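Local structure of protein-glutamate methylesterase/protein-glutamine glutaminase (Thermotoga maritima, 3SFT) at residues K8-S14 with K126-L132; T16-S21 with T160-F164; A80-L86 with R109-T115. The protein probably hydrolyses methyl esters on specific glutamates of chemoreceptors and deamidates specific glutamines, and is represented here by its C-terminal catalytic domain. All coordinates share one frame; numbering follows the deposited sequence.

Contact 1 of 3, residues K8-S14 with K126-L132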
ATOM      1  N   LYS A   8       7.535  10.939   4.258  1.00 27.73           N
ATOM      2  CA  LYS A   8       6.716  10.339   3.221  1.00 26.65           C
ATOM      3  C   LYS A   8       5.954   9.127   3.741  1.00 25.51           C
ATOM      4  O   LYS A   8       6.063   8.766   4.915  1.00 24.47           O
ATOM      5  CB  LYS A   8       7.606   9.928   2.048  1.00 28.43           C
ATOM      6  CG  LYS A   8       8.465  11.066   1.526  1.00 30.06           C
ATOM      7  CD  LYS A   8       9.166  10.711   0.235  1.00 32.09           C
ATOM      8  CE  LYS A   8       9.971  11.900  -0.274  1.00 32.25           C
ATOM      9  NZ  LYS A   8      10.533  11.664  -1.633  1.00 33.38           N
ATOM     10  N   ILE A   9       5.154   8.530   2.865  1.00 23.78           N
ATOM     11  CA  ILE A   9       4.388   7.336   3.194  1.00 20.97           C
ATOM     12  C   ILE A   9       4.283   6.457   1.951  1.00 19.95           C
ATOM     13  O   ILE A   9       4.251   6.951   0.822  1.00 19.45           O
ATOM     14  CB  ILE A   9       2.964   7.673   3.709  1.00 20.78           C
ATOM     15  CG1 ILE A   9       2.333   6.428   4.343  1.00 18.68           C
ATOM     16  CG2 ILE A   9       2.089   8.217   2.574  1.00 18.20           C
ATOM     17  CD1 ILE A   9       0.950   6.662   4.903  1.00 18.80           C
ATOM     18  N   VAL A  10       4.293   5.151   2.166  1.00 18.17           N
ATOM     19  CA  VAL A  10       4.175   4.203   1.076  1.00 18.28           C
ATOM     20  C   VAL A  10       2.892   3.407   1.287  1.00 17.17           C
ATOM     21  O   VAL A  10       2.679   2.821   2.343  1.00 19.34           O
ATOM     22  CB  VAL A  10       5.384   3.243   1.024  1.00 17.69           C
ATOM     23  CG1 VAL A  10       5.237   2.276  -0.150  1.00 16.96           C
ATOM     24  CG2 VAL A  10       6.681   4.035   0.901  1.00 17.62           C
ATOM     25  N   VAL A  11       2.006   3.458   0.304  1.00 15.99           N
ATOM     26  CA  VAL A  11       0.753   2.730   0.368  1.00 15.60           C
ATOM     27  C   VAL A  11       0.792   1.722  -0.773  1.00 16.33           C
ATOM     28  O   VAL A  11       0.944   2.093  -1.939  1.00 15.72           O
ATOM     29  CB  VAL A  11      -0.459   3.672   0.215  1.00 15.10           C
ATOM     30  CG1 VAL A  11      -1.754   2.873   0.246  1.00 15.16           C
ATOM     31  CG2 VAL A  11      -0.455   4.722   1.323  1.00 15.44           C
ATOM     32  N   ILE A  12       0.702   0.446  -0.412  1.00 16.32           N
ATOM     33  CA  ILE A  12       0.749  -0.651  -1.367  1.00 16.00           C
ATOM     34  C   ILE A  12      -0.598  -1.335  -1.488  1.00 17.94           C
ATOM     35  O   ILE A  12      -1.243  -1.635  -0.480  1.00 18.33           O
ATOM     36  CB  ILE A  12       1.767  -1.729  -0.925  1.00 16.39           C
ATOM     37  CG1 ILE A  12       3.130  -1.091  -0.635  1.00 15.79           C
ATOM     38  CG2 ILE A  12       1.876  -2.813  -1.992  1.00 17.27           C
ATOM     39  CD1 ILE A  12       4.242  -2.091  -0.328  1.00 14.19           C
ATOM     40  N   GLY A  13      -1.006  -1.584  -2.729  1.00 16.72           N
ATOM     41  CA  GLY A  13      -2.264  -2.255  -3.000  1.00 16.75           C
ATOM     42  C   GLY A  13      -1.967  -3.537  -3.754  1.00 17.70           C
ATOM     43  O   GLY A  13      -1.203  -3.531  -4.718  1.00 17.66           O
ATOM     44  N   SER A  14      -2.576  -4.636  -3.325  1.00 16.84           N
ATOM     45  CA  SER A  14      -2.341  -5.927  -3.954  1.00 16.70           C
ATOM     46  C   SER A  14      -3.526  -6.874  -3.817  1.00 18.17           C
ATOM     47  O   SER A  14      -4.362  -6.722  -2.924  1.00 18.42           O
ATOM     48  CB  SER A  14      -1.103  -6.577  -3.334  1.00 15.07           C
ATOM     49  OG  SER A  14      -1.206  -6.603  -1.916  1.00 10.63           O
ATOM     50  N   LYS A 126       4.319  14.005  -1.004  1.00 21.69           N
ATOM     51  CA  LYS A 126       5.166  13.044  -0.301  1.00 22.68           C
ATOM     52  C   LYS A 126       4.544  11.639  -0.254  1.00 22.18           C
ATOM     53  O   LYS A 126       5.027  10.757   0.462  1.00 20.59           O
ATOM     54  CB  LYS A 126       5.472  13.543   1.121  1.00 24.86           C
ATOM     55  CG  LYS A 126       6.221  14.875   1.175  1.00 28.00           C
ATOM     56  CD  LYS A 126       7.482  14.843   0.315  1.00 29.84           C
ATOM     57  CE  LYS A 126       8.204  16.186   0.325  1.00 33.96           C
ATOM     58  NZ  LYS A 126       8.764  16.521   1.672  1.00 34.98           N
ATOM     59  N   THR A 127       3.469  11.441  -1.015  1.00 21.47           N
ATOM     60  CA  THR A 127       2.784  10.151  -1.069  1.00 20.57           C
ATOM     61  C   THR A 127       3.391   9.274  -2.157  1.00 20.10           C
ATOM     62  O   THR A 127       3.652   9.733  -3.268  1.00 19.83           O
ATOM     63  CB  THR A 127       1.275  10.312  -1.387  1.00 20.82           C
ATOM     64  OG1 THR A 127       0.700  11.283  -0.509  1.00 20.75           O
ATOM     65  CG2 THR A 127       0.536   8.979  -1.209  1.00 19.44           C
ATOM     66  N   ILE A 128       3.636   8.015  -1.819  1.00 18.95           N
ATOM     67  CA  ILE A 128       4.177   7.052  -2.766  1.00 18.51           C
ATOM     68  C   ILE A 128       3.198   5.880  -2.827  1.00 19.01           C
ATOM     69  O   ILE A 128       2.896   5.276  -1.798  1.00 19.34           O
ATOM     70  CB  ILE A 128       5.565   6.524  -2.326  1.00 17.04           C
ATOM     71  CG1 ILE A 128       6.598   7.655  -2.329  1.00 16.92           C
ATOM     72  CG2 ILE A 128       6.024   5.410  -3.264  1.00 16.53           C
ATOM     73  CD1 ILE A 128       7.995   7.221  -1.846  1.00 16.05           C
ATOM     74  N   ALA A 129       2.663   5.604  -4.015  1.00 18.75           N
ATOM     75  CA  ALA A 129       1.721   4.500  -4.202  1.00 17.81           C
ATOM     76  C   ALA A 129       2.386   3.366  -4.970  1.00 16.71           C
ATOM     77  O   ALA A 129       3.138   3.604  -5.915  1.00 16.42           O
ATOM     78  CB  ALA A 129       0.474   4.973  -4.953  1.00 17.21           C
ATOM     79  N   VAL A 130       2.114   2.135  -4.547  1.00 16.04           N
ATOM     80  CA  VAL A 130       2.668   0.951  -5.194  1.00 15.11           C
ATOM     81  C   VAL A 130       1.515  -0.001  -5.488  1.00 15.62           C
ATOM     82  O   VAL A 130       0.884  -0.521  -4.574  1.00 16.77           O
ATOM     83  CB  VAL A 130       3.705   0.227  -4.287  1.00 16.70           C
ATOM     84  CG1 VAL A 130       4.335  -0.934  -5.042  1.00 11.69           C
ATOM     85  CG2 VAL A 130       4.787   1.195  -3.835  1.00 15.49           C
ATOM     86  N   ILE A 131       1.228  -0.211  -6.767  1.00 15.13           N
ATOM     87  CA  ILE A 131       0.138  -1.093  -7.153  1.00 16.57           C
ATOM     88  C   ILE A 131       0.709  -2.385  -7.704  1.00 15.62           C
ATOM     89  O   ILE A 131       1.321  -2.415  -8.772  1.00 15.63           O
ATOM     90  CB  ILE A 131      -0.788  -0.413  -8.182  1.00 16.39           C
ATOM     91  CG1 ILE A 131      -1.265   0.933  -7.630  1.00 16.61           C
ATOM     92  CG2 ILE A 131      -1.971  -1.310  -8.518  1.00 16.08           C
ATOM     93  CD1 ILE A 131      -1.960   0.837  -6.284  1.00 19.51           C
ATOM     94  N   LEU A 132       0.501  -3.454  -6.948  1.00 16.01           N
ATOM     95  CA  LEU A 132       1.004  -4.773  -7.297  1.00 14.45           C
ATOM     96  C   LEU A 132      -0.006  -5.654  -8.016  1.00 14.33           C
ATOM     97  O   LEU A 132      -1.156  -5.266  -8.237  1.00 12.87           O
ATOM     98  CB  LEU A 132       1.471  -5.490  -6.024  1.00 11.71           C
ATOM     99  CG  LEU A 132       2.460  -4.724  -5.142  1.00 11.80           C
ATOM    100  CD1 LEU A 132       2.860  -5.589  -3.945  1.00 10.73           C
ATOM    101  CD2 LEU A 132       3.686  -4.340  -5.961  1.00  8.70           C
TER

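Contact 2 of 3, residues T16-S21 with T160-F164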
ATOM      1  N   THR A  16      -4.472 -10.802  -6.156  1.00 16.96           N
ATOM      2  CA  THR A  16      -4.020 -12.126  -6.580  1.00 16.87           C
ATOM      3  C   THR A  16      -2.495 -12.185  -6.682  1.00 17.65           C
ATOM      4  O   THR A  16      -1.877 -11.387  -7.385  1.00 18.82           O
ATOM      5  CB  THR A  16      -4.646 -12.512  -7.934  1.00 17.73           C
ATOM      6  OG1 THR A  16      -6.063 -12.305  -7.878  1.00 23.07           O
ATOM      7  CG2 THR A  16      -4.377 -13.969  -8.249  1.00 16.16           C
ATOM      8  N   GLY A  17      -1.894 -13.127  -5.962  1.00 17.85           N
ATOM      9  CA  GLY A  17      -0.443 -13.251  -5.969  1.00 18.76           C
ATOM     10  C   GLY A  17       0.241 -12.167  -5.145  1.00 19.35           C
ATOM     11  O   GLY A  17       1.476 -12.071  -5.134  1.00 19.14           O
ATOM     12  N   GLY A  18      -0.559 -11.371  -4.432  1.00 17.77           N
ATOM     13  CA  GLY A  18      -0.026 -10.297  -3.608  1.00 17.80           C
ATOM     14  C   GLY A  18       1.095 -10.719  -2.674  1.00 18.04           C
ATOM     15  O   GLY A  18       2.183 -10.143  -2.724  1.00 19.06           O
ATOM     16  N   PRO A  19       0.859 -11.716  -1.801  1.00 18.69           N
ATOM     17  CA  PRO A  19       1.867 -12.210  -0.854  1.00 18.84           C
ATOM     18  C   PRO A  19       3.187 -12.629  -1.508  1.00 19.23           C
ATOM     19  O   PRO A  19       4.260 -12.379  -0.960  1.00 19.36           O
ATOM     20  CB  PRO A  19       1.154 -13.387  -0.199  1.00 19.32           C
ATOM     21  CG  PRO A  19      -0.269 -12.897  -0.146  1.00 20.48           C
ATOM     22  CD  PRO A  19      -0.456 -12.325  -1.526  1.00 18.38           C
ATOM     23  N   ARG A  20       3.102 -13.259  -2.678  1.00 19.54           N
ATOM     24  CA  ARG A  20       4.289 -13.696  -3.402  1.00 19.92           C
ATOM     25  C   ARG A  20       5.164 -12.501  -3.817  1.00 19.87           C
ATOM     26  O   ARG A  20       6.390 -12.561  -3.722  1.00 19.08           O
ATOM     27  CB  ARG A  20       3.892 -14.514  -4.639  1.00 23.29           C
ATOM     28  CG  ARG A  20       5.067 -15.233  -5.291  1.00 26.93           C
ATOM     29  CD  ARG A  20       4.676 -15.968  -6.565  1.00 29.95           C
ATOM     30  NE  ARG A  20       4.456 -15.047  -7.676  1.00 36.35           N
ATOM     31  CZ  ARG A  20       5.003 -15.166  -8.883  1.00 35.28           C
ATOM     32  NH1 ARG A  20       5.819 -16.172  -9.164  1.00 35.78           N
ATOM     33  NH2 ARG A  20       4.723 -14.273  -9.819  1.00 37.19           N
ATOM     34  N   SER A  21       4.542 -11.424  -4.289  1.00 18.75           N
ATOM     35  CA  SER A  21       5.305 -10.245  -4.699  1.00 19.17           C
ATOM     36  C   SER A  21       5.804  -9.446  -3.505  1.00 17.17           C
ATOM     37  O   SER A  21       6.901  -8.886  -3.544  1.00 17.04           O
ATOM     38  CB  SER A  21       4.490  -9.359  -5.631  1.00 16.71           C
ATOM     39  OG  SER A  21       4.361  -9.990  -6.888  1.00 18.93           O
ATOM     40  N   THR A 160       6.788 -10.144 -12.778  1.00 19.38           N
ATOM     41  CA  THR A 160       6.582 -10.750 -11.471  1.00 18.30           C
ATOM     42  C   THR A 160       5.131 -10.896 -11.003  1.00 17.93           C
ATOM     43  O   THR A 160       4.884 -11.410  -9.916  1.00 16.99           O
ATOM     44  CB  THR A 160       7.410 -10.013 -10.401  1.00 17.70           C
ATOM     45  OG1 THR A 160       7.112  -8.612 -10.440  1.00 15.41           O
ATOM     46  CG2 THR A 160       8.901 -10.208 -10.662  1.00 18.68           C
ATOM     47  N   CYS A 161       4.179 -10.470 -11.830  1.00 16.90           N
ATOM     48  CA  CYS A 161       2.764 -10.566 -11.476  1.00 16.66           C
ATOM     49  C   CYS A 161       2.157 -11.929 -11.757  1.00 17.54           C
ATOM     50  O   CYS A 161       2.511 -12.595 -12.732  1.00 20.13           O
ATOM     51  CB  CYS A 161       1.928  -9.542 -12.259  1.00 15.73           C
ATOM     52  SG  CYS A 161       2.162  -7.809 -11.853  1.00 16.64           S
ATOM     53  N   VAL A 162       1.223 -12.332 -10.905  1.00 17.81           N
ATOM     54  CA  VAL A 162       0.496 -13.568 -11.124  1.00 17.55           C
ATOM     55  C   VAL A 162      -0.636 -13.136 -12.067  1.00 16.73           C
ATOM     56  O   VAL A 162      -0.914 -13.799 -13.068  1.00 14.88           O
ATOM     57  CB  VAL A 162      -0.055 -14.155  -9.810  1.00 16.33           C
ATOM     58  CG1 VAL A 162      -0.926 -15.366 -10.103  1.00 16.44           C
ATOM     59  CG2 VAL A 162       1.107 -14.569  -8.913  1.00 16.21           C
ATOM     60  N   VAL A 163      -1.214 -11.971 -11.774  1.00 16.99           N
ATOM     61  CA  VAL A 163      -2.279 -11.378 -12.584  1.00 17.72           C
ATOM     62  C   VAL A 163      -1.928  -9.908 -12.847  1.00 18.98           C
ATOM     63  O   VAL A 163      -1.858  -9.095 -11.926  1.00 19.63           O
ATOM     64  CB  VAL A 163      -3.670 -11.464 -11.900  1.00 16.61           C
ATOM     65  CG1 VAL A 163      -4.701 -10.739 -12.739  1.00 16.08           C
ATOM     66  CG2 VAL A 163      -4.100 -12.919 -11.742  1.00 17.56           C
ATOM     67  N   PHE A 164      -1.701  -9.581 -14.112  1.00 19.93           N
ATOM     68  CA  PHE A 164      -1.340  -8.227 -14.512  1.00 21.63           C
ATOM     69  C   PHE A 164      -2.599  -7.424 -14.807  1.00 22.69           C
ATOM     70  O   PHE A 164      -2.824  -7.016 -15.941  1.00 27.03           O
ATOM     71  CB  PHE A 164      -0.450  -8.295 -15.758  1.00 22.09           C
ATOM     72  CG  PHE A 164       0.206  -6.989 -16.125  1.00 23.29           C
ATOM     73  CD1 PHE A 164       0.928  -6.265 -15.181  1.00 20.41           C
ATOM     74  CD2 PHE A 164       0.150  -6.516 -17.434  1.00 23.61           C
ATOM     75  CE1 PHE A 164       1.586  -5.096 -15.538  1.00 19.86           C
ATOM     76  CE2 PHE A 164       0.809  -5.344 -17.799  1.00 22.58           C
ATOM     77  CZ  PHE A 164       1.529  -4.635 -16.846  1.00 21.89           C
TER
HETATM   78  O   HOH W   1       5.242 -14.111 -12.595  1.00 38.94           O

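Contact 3 of 3, residues A80-L86 with R109-T115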
ATOM      1  N   ALA A  80      -3.815  -3.949   6.309  1.00 17.95           N
ATOM      2  CA  ALA A  80      -5.204  -3.570   6.564  1.00 18.50           C
ATOM      3  C   ALA A  80      -6.039  -4.786   6.987  1.00 19.23           C
ATOM      4  O   ALA A  80      -5.992  -5.827   6.341  1.00 17.94           O
ATOM      5  CB  ALA A  80      -5.806  -2.912   5.324  1.00 16.81           C
ATOM      6  N   PRO A  81      -6.768  -4.685   8.112  1.00 20.66           N
ATOM      7  CA  PRO A  81      -7.600  -5.790   8.597  1.00 21.68           C
ATOM      8  C   PRO A  81      -8.882  -5.910   7.768  1.00 24.01           C
ATOM      9  O   PRO A  81      -9.288  -4.950   7.103  1.00 25.01           O
ATOM     10  CB  PRO A  81      -7.898  -5.376  10.037  1.00 21.49           C
ATOM     11  CG  PRO A  81      -7.996  -3.895   9.933  1.00 22.23           C
ATOM     12  CD  PRO A  81      -6.803  -3.553   9.058  1.00 21.37           C
ATOM     13  N   GLY A  82      -9.520  -7.078   7.819  1.00 24.24           N
ATOM     14  CA  GLY A  82     -10.739  -7.297   7.058  1.00 25.35           C
ATOM     15  C   GLY A  82     -11.981  -6.602   7.593  1.00 26.52           C
ATOM     16  O   GLY A  82     -11.978  -6.069   8.700  1.00 25.15           O
ATOM     17  N   ASP A  83     -13.027  -6.577   6.767  1.00 29.11           N
ATOM     18  CA  ASP A  83     -14.322  -5.976   7.100  1.00 31.49           C
ATOM     19  C   ASP A  83     -14.395  -4.447   7.133  1.00 31.12           C
ATOM     20  O   ASP A  83     -15.491  -3.884   7.186  1.00 29.31           O
ATOM     21  CB  ASP A  83     -14.850  -6.537   8.427  1.00 35.89           C
ATOM     22  CG  ASP A  83     -15.099  -8.036   8.376  1.00 40.32           C
ATOM     23  OD1 ASP A  83     -15.767  -8.492   7.420  1.00 42.30           O
ATOM     24  OD2 ASP A  83     -14.632  -8.749   9.295  1.00 40.49           O
ATOM     25  N   PHE A  84     -13.246  -3.777   7.099  1.00 30.10           N
ATOM     26  CA  PHE A  84     -13.218  -2.311   7.146  1.00 29.19           C
ATOM     27  C   PHE A  84     -12.288  -1.700   6.102  1.00 27.89           C
ATOM     28  O   PHE A  84     -11.343  -2.340   5.644  1.00 26.12           O
ATOM     29  CB  PHE A  84     -12.706  -1.814   8.510  1.00 31.35           C
ATOM     30  CG  PHE A  84     -13.512  -2.272   9.694  1.00 34.41           C
ATOM     31  CD1 PHE A  84     -14.612  -1.542  10.129  1.00 36.29           C
ATOM     32  CD2 PHE A  84     -13.119  -3.390  10.427  1.00 35.05           C
ATOM     33  CE1 PHE A  84     -15.308  -1.917  11.286  1.00 38.25           C
ATOM     34  CE2 PHE A  84     -13.807  -3.773  11.581  1.00 35.82           C
ATOM     35  CZ  PHE A  84     -14.901  -3.036  12.011  1.00 36.34           C
ATOM     36  N   HIS A  85     -12.581  -0.460   5.723  1.00 26.72           N
ATOM     37  CA  HIS A  85     -11.727   0.294   4.810  1.00 25.80           C
ATOM     38  C   HIS A  85     -10.765   0.952   5.793  1.00 25.55           C
ATOM     39  O   HIS A  85     -11.183   1.391   6.869  1.00 26.65           O
ATOM     40  CB  HIS A  85     -12.509   1.383   4.076  1.00 23.50           C
ATOM     41  CG  HIS A  85     -13.309   0.879   2.916  1.00 23.25           C
ATOM     42  ND1 HIS A  85     -12.765   0.101   1.921  1.00 23.21           N
ATOM     43  CD2 HIS A  85     -14.611   1.056   2.589  1.00 23.14           C
ATOM     44  CE1 HIS A  85     -13.697  -0.184   1.028  1.00 23.58           C
ATOM     45  NE2 HIS A  85     -14.825   0.384   1.410  1.00 24.89           N
ATOM     46  N   LEU A  86      -9.478   0.951   5.469  1.00 23.66           N
ATOM     47  CA  LEU A  86      -8.480   1.544   6.348  1.00 22.67           C
ATOM     48  C   LEU A  86      -8.231   3.015   6.022  1.00 23.27           C
ATOM     49  O   LEU A  86      -7.646   3.346   4.988  1.00 23.46           O
ATOM     50  CB  LEU A  86      -7.173   0.758   6.263  1.00 21.76           C
ATOM     51  CG  LEU A  86      -6.042   1.227   7.177  1.00 22.18           C
ATOM     52  CD1 LEU A  86      -6.461   1.086   8.635  1.00 21.28           C
ATOM     53  CD2 LEU A  86      -4.789   0.406   6.897  1.00 20.58           C
ATOM     54  N   ARG A 109     -13.487  -4.672   0.266  1.00 28.39           N
ATOM     55  CA  ARG A 109     -13.333  -3.852   1.463  1.00 26.51           C
ATOM     56  C   ARG A 109     -12.460  -4.648   2.433  1.00 24.24           C
ATOM     57  O   ARG A 109     -12.836  -5.737   2.858  1.00 21.61           O
ATOM     58  CB  ARG A 109     -14.692  -3.539   2.105  1.00 28.88           C
ATOM     59  CG  ARG A 109     -14.603  -2.674   3.358  1.00 32.35           C
ATOM     60  CD  ARG A 109     -15.974  -2.356   3.930  1.00 33.67           C
ATOM     61  NE  ARG A 109     -16.670  -3.555   4.393  1.00 37.14           N
ATOM     62  CZ  ARG A 109     -17.980  -3.621   4.610  1.00 39.46           C
ATOM     63  NH1 ARG A 109     -18.743  -2.555   4.406  1.00 40.04           N
ATOM     64  NH2 ARG A 109     -18.533  -4.760   5.011  1.00 40.15           N
ATOM     65  N   PRO A 110     -11.281  -4.112   2.799  1.00 22.83           N
ATOM     66  CA  PRO A 110     -10.723  -2.824   2.371  1.00 21.54           C
ATOM     67  C   PRO A 110     -10.330  -2.732   0.895  1.00 21.67           C
ATOM     68  O   PRO A 110      -9.944  -3.723   0.277  1.00 20.29           O
ATOM     69  CB  PRO A 110      -9.489  -2.682   3.261  1.00 20.84           C
ATOM     70  CG  PRO A 110      -9.035  -4.110   3.411  1.00 21.03           C
ATOM     71  CD  PRO A 110     -10.346  -4.812   3.699  1.00 21.73           C
ATOM     72  N   ALA A 111     -10.464  -1.530   0.347  1.00 21.80           N
ATOM     73  CA  ALA A 111     -10.091  -1.233  -1.036  1.00 21.25           C
ATOM     74  C   ALA A 111      -8.916  -0.276  -0.914  1.00 20.75           C
ATOM     75  O   ALA A 111      -8.977   0.670  -0.128  1.00 20.20           O
ATOM     76  CB  ALA A 111     -11.233  -0.541  -1.760  1.00 20.15           C
ATOM     77  N   VAL A 112      -7.848  -0.510  -1.670  1.00 20.26           N
ATOM     78  CA  VAL A 112      -6.694   0.381  -1.590  1.00 18.80           C
ATOM     79  C   VAL A 112      -7.043   1.813  -2.035  1.00 17.74           C
ATOM     80  O   VAL A 112      -6.407   2.763  -1.593  1.00 16.92           O
ATOM     81  CB  VAL A 112      -5.451  -0.177  -2.347  1.00 18.52           C
ATOM     82  CG1 VAL A 112      -5.563   0.060  -3.843  1.00 16.45           C
ATOM     83  CG2 VAL A 112      -4.170   0.447  -1.786  1.00 19.25           C
ATOM     84  N   ASP A 113      -8.082   1.969  -2.861  1.00 17.16           N
ATOM     85  CA  ASP A 113      -8.514   3.302  -3.312  1.00 18.15           C
ATOM     86  C   ASP A 113      -8.874   4.203  -2.123  1.00 16.77           C
ATOM     87  O   ASP A 113      -8.542   5.387  -2.110  1.00 16.27           O
ATOM     88  CB  ASP A 113      -9.725   3.214  -4.255  1.00 18.80           C
ATOM     89  CG  ASP A 113      -9.339   2.885  -5.691  1.00 21.15           C
ATOM     90  OD1 ASP A 113      -8.142   2.982  -6.044  1.00 21.73           O
ATOM     91  OD2 ASP A 113     -10.246   2.535  -6.474  1.00 21.67           O
ATOM     92  N   PHE A 114      -9.550   3.632  -1.130  1.00 17.67           N
ATOM     93  CA  PHE A 114      -9.942   4.388   0.061  1.00 17.95           C
ATOM     94  C   PHE A 114      -8.717   4.860   0.849  1.00 17.86           C
ATOM     95  O   PHE A 114      -8.636   6.031   1.241  1.00 19.45           O
ATOM     96  CB  PHE A 114     -10.848   3.541   0.962  1.00 20.36           C
ATOM     97  CG  PHE A 114     -11.443   4.305   2.120  1.00 23.25           C
ATOM     98  CD1 PHE A 114     -12.738   4.812   2.041  1.00 24.51           C
ATOM     99  CD2 PHE A 114     -10.712   4.517   3.287  1.00 22.87           C
ATOM    100  CE1 PHE A 114     -13.296   5.518   3.108  1.00 24.36           C
ATOM    101  CE2 PHE A 114     -11.260   5.219   4.357  1.00 23.81           C
ATOM    102  CZ  PHE A 114     -12.553   5.720   4.268  1.00 24.67           C
ATOM    103  N   THR A 115      -7.773   3.952   1.094  1.00 16.13           N
ATOM    104  CA  THR A 115      -6.559   4.293   1.839  1.00 15.74           C
ATOM    105  C   THR A 115      -5.715   5.351   1.116  1.00 17.28           C
ATOM    106  O   THR A 115      -5.190   6.278   1.746  1.00 17.43           O
ATOM    107  CB  THR A 115      -5.704   3.038   2.124  1.00 15.02           C
ATOM    108  OG1 THR A 115      -6.470   2.115   2.909  1.00 15.81           O
ATOM    109  CG2 THR A 115      -4.439   3.400   2.897  1.00 12.89           C
TER
HETATM  110  O   HOH W   2     -12.430  -7.955   4.218  1.00 31.83           O
HETATM  111  O   HOH W   3      -8.798   0.593   2.518  1.00 21.72           O

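Contact 1 of 3, residues K8-S14 with K126-L132
Ile9 to Gly13 and Thr127 to Ile131 pair as adjacent parallel strands at the centre of the doubly wound alpha/beta domain, and the contact illustrates how such a fold joins distant pieces of chain. The strand axes approach to 4.7 Å and diverge by 19°, the modest twist of a parallel sheet. The backbone ladder is regular: Ile9, Val11 and Gly13 use both their N-H and their C=O toward the partner strand. At the start, the bond from Ile9 N to Lys126 O is the longest, at 3.3 Å; at the far end, Leu132 N donates to Gly13 O over 2.8 Å. Between the main bonds, the CA-H groups of Val10 and Ile12 lean on Ile128 O and Val130 O.

Apolar packing gathers on the face of Val10, Ile12, Ile128 and Val130, continued by Leu132. Val10 CG1 meets Val130 CG2 at 3.9 Å, the two side chains crossing at a slant, whereas Ile12 and Val130 lie side by side and point the same way. With Ile12 CG2 anti to the backbone N, this methyl comes within 3.5 Å of Leu132 CD1. The other face has a lighter touch: the side chains of Ile9 and Thr127 lie side by side, Ile9 CG2 4.2 Å from Thr127 CG2. At the outer end, the extended chain of Lys8 passes the bent one of Lys126, with Lys8 CE 3.9 Å from Lys126 CD. Lys8 NZ is hydrogen-bonded to Leu192 O. Ser14, hydrogen-bonded through OG to Gln41, ends the strand immediately before Ser15, a predicted active-site residue.

Strand 37-41 takes the other edge of 9-14, while 152-156 follows 127-131. Helix 112-123 covers the face of Ile9, Val11 and Ala129; helix 185-192 packs against Ile128, Val130 and Leu132.

Contact 2 of 3, residues T16-S21 with T160-F164
Val162, Thr16 and Arg20 carry most of this contact, in which the turn leading into helix 18-22 meets the loop between strand 152-156 and helix 166-172. Val162 sits at the middle, and its two methyls divide the work. CG2 reaches Gly17 CA at 3.6 Å and lies equally near Arg20 NE, 3.6 Å away; CG1, which stands anti to the backbone N (chi1 174°), turns instead toward Thr16 CG2. Gly17 occupies the N-cap position of the helix with a positive phi of 75°, and its bare alpha carbon lets the valine come this close.

Thr16 offers its methyl rather than its hydroxyl. Its CG2 touches Val163 CG2 at 3.7 Å, the side chains slanting across each other, and the Thr16 side chain crosses that of Val162 at about a right angle. Arg20 approaches from the helix: its chain leaves extended and then bends at chi3 (74°), laying the guanidinium beside Val162 CG2. From there NH2 reaches Thr160 O at 2.9 Å, but the hydrogen bond is bent and weak. A water in the guanidinium plane takes a hydrogen from NH2 at 2.8 Å and donates one to Cys161 O at 3.1 Å, so two successive carbonyls of the loop are linked to one nitrogen.

Behind this surface, Ser21 OG and Thr160 OG1 are both hydrogen-bonded to Glu156, while Thr133 OG1 is hydrogen-bonded to Thr16 O and to the backbone N atoms of Val162 and Val163. Polar anchoring therefore comes largely from these neighbours. The direct join, close to the predicted active-site Ser15, rests on methyl packing, with the arginine bond weak and a water bridge beside it.

Contact 3 of 3, residues A80-L86 with R109-T115
His85 and Pro110 bring their CA atoms to 4.1 Å where the start of strand 85-91, the first arm of a beta hairpin, runs close to the turn that leads into helix 112-123. The N-terminal end of this helix, with Ala111 at the N-cap position, thus packs against the beta hairpin 85-100 of the alpha/beta domain. A cis peptide bond precedes Pro110, and the proline ring lies against the backbone of 80-86: its CB is 3.0 Å from Phe84 O, and its CG meets Ala80 CB.

His85 meets Arg109 through its ring face and Phe114 chiefly through CB. Arg109 CG sits 3.5 Å above the His85 ring centre, a CH-pi contact, while the arginine's guanidinium plane stands steeply to the ring. His85 CB lies over the face of Phe114, toward its rim; the two rings are nearly parallel but slid apart, so they barely overlap. In the imidazole plane, Ala111 N donates to His85 ND1 at 3.2 Å, and NE2 is hydrogen-bonded to Asp103 O, a pairing that fixes the ring's rotation and is consistent with a neutral histidine protonated on NE2.

Next along the helix, the N-H groups of Val112 and Asp113 are hydrogen-bonded to the carboxylate of Asp138, a predicted active-site residue, so this turn also holds part of the probable catalytic site. A water joins Asp83 N to Arg109 O. At the strand side, Thr115 OG1 donates in the carbonyl plane, on a lone pair of Leu86 O, at 2.7 Å; the same hydroxyl oxygen accepts a hydrogen from another water that also links Leu86 N to Ala111 O.

How the contacts relate
From the N terminus, strand 9-14 comes first and helix 18-22 follows at once, so contacts 1 and 2 begin in adjoining pieces of chain. Contact 3 then closes a short loop that carries the hairpin, from 80-86 to 109-115. Helix 112-123 leads directly to strand 127-131, whose pairing completes contact 1; contact 3 thus lies wholly within the span of contact 1, and within that of contact 2 as well. Contact 2 closes last, at 160-164, and crosses contact 1 along the chain. In space, Val112 and Thr115 of contact 3 pack on Val11 and Gly13 of contact 1, joining hairpin, helix and central sheet, whereas contacts 2 and 3 stay about 11 Å apart at their nearest atoms.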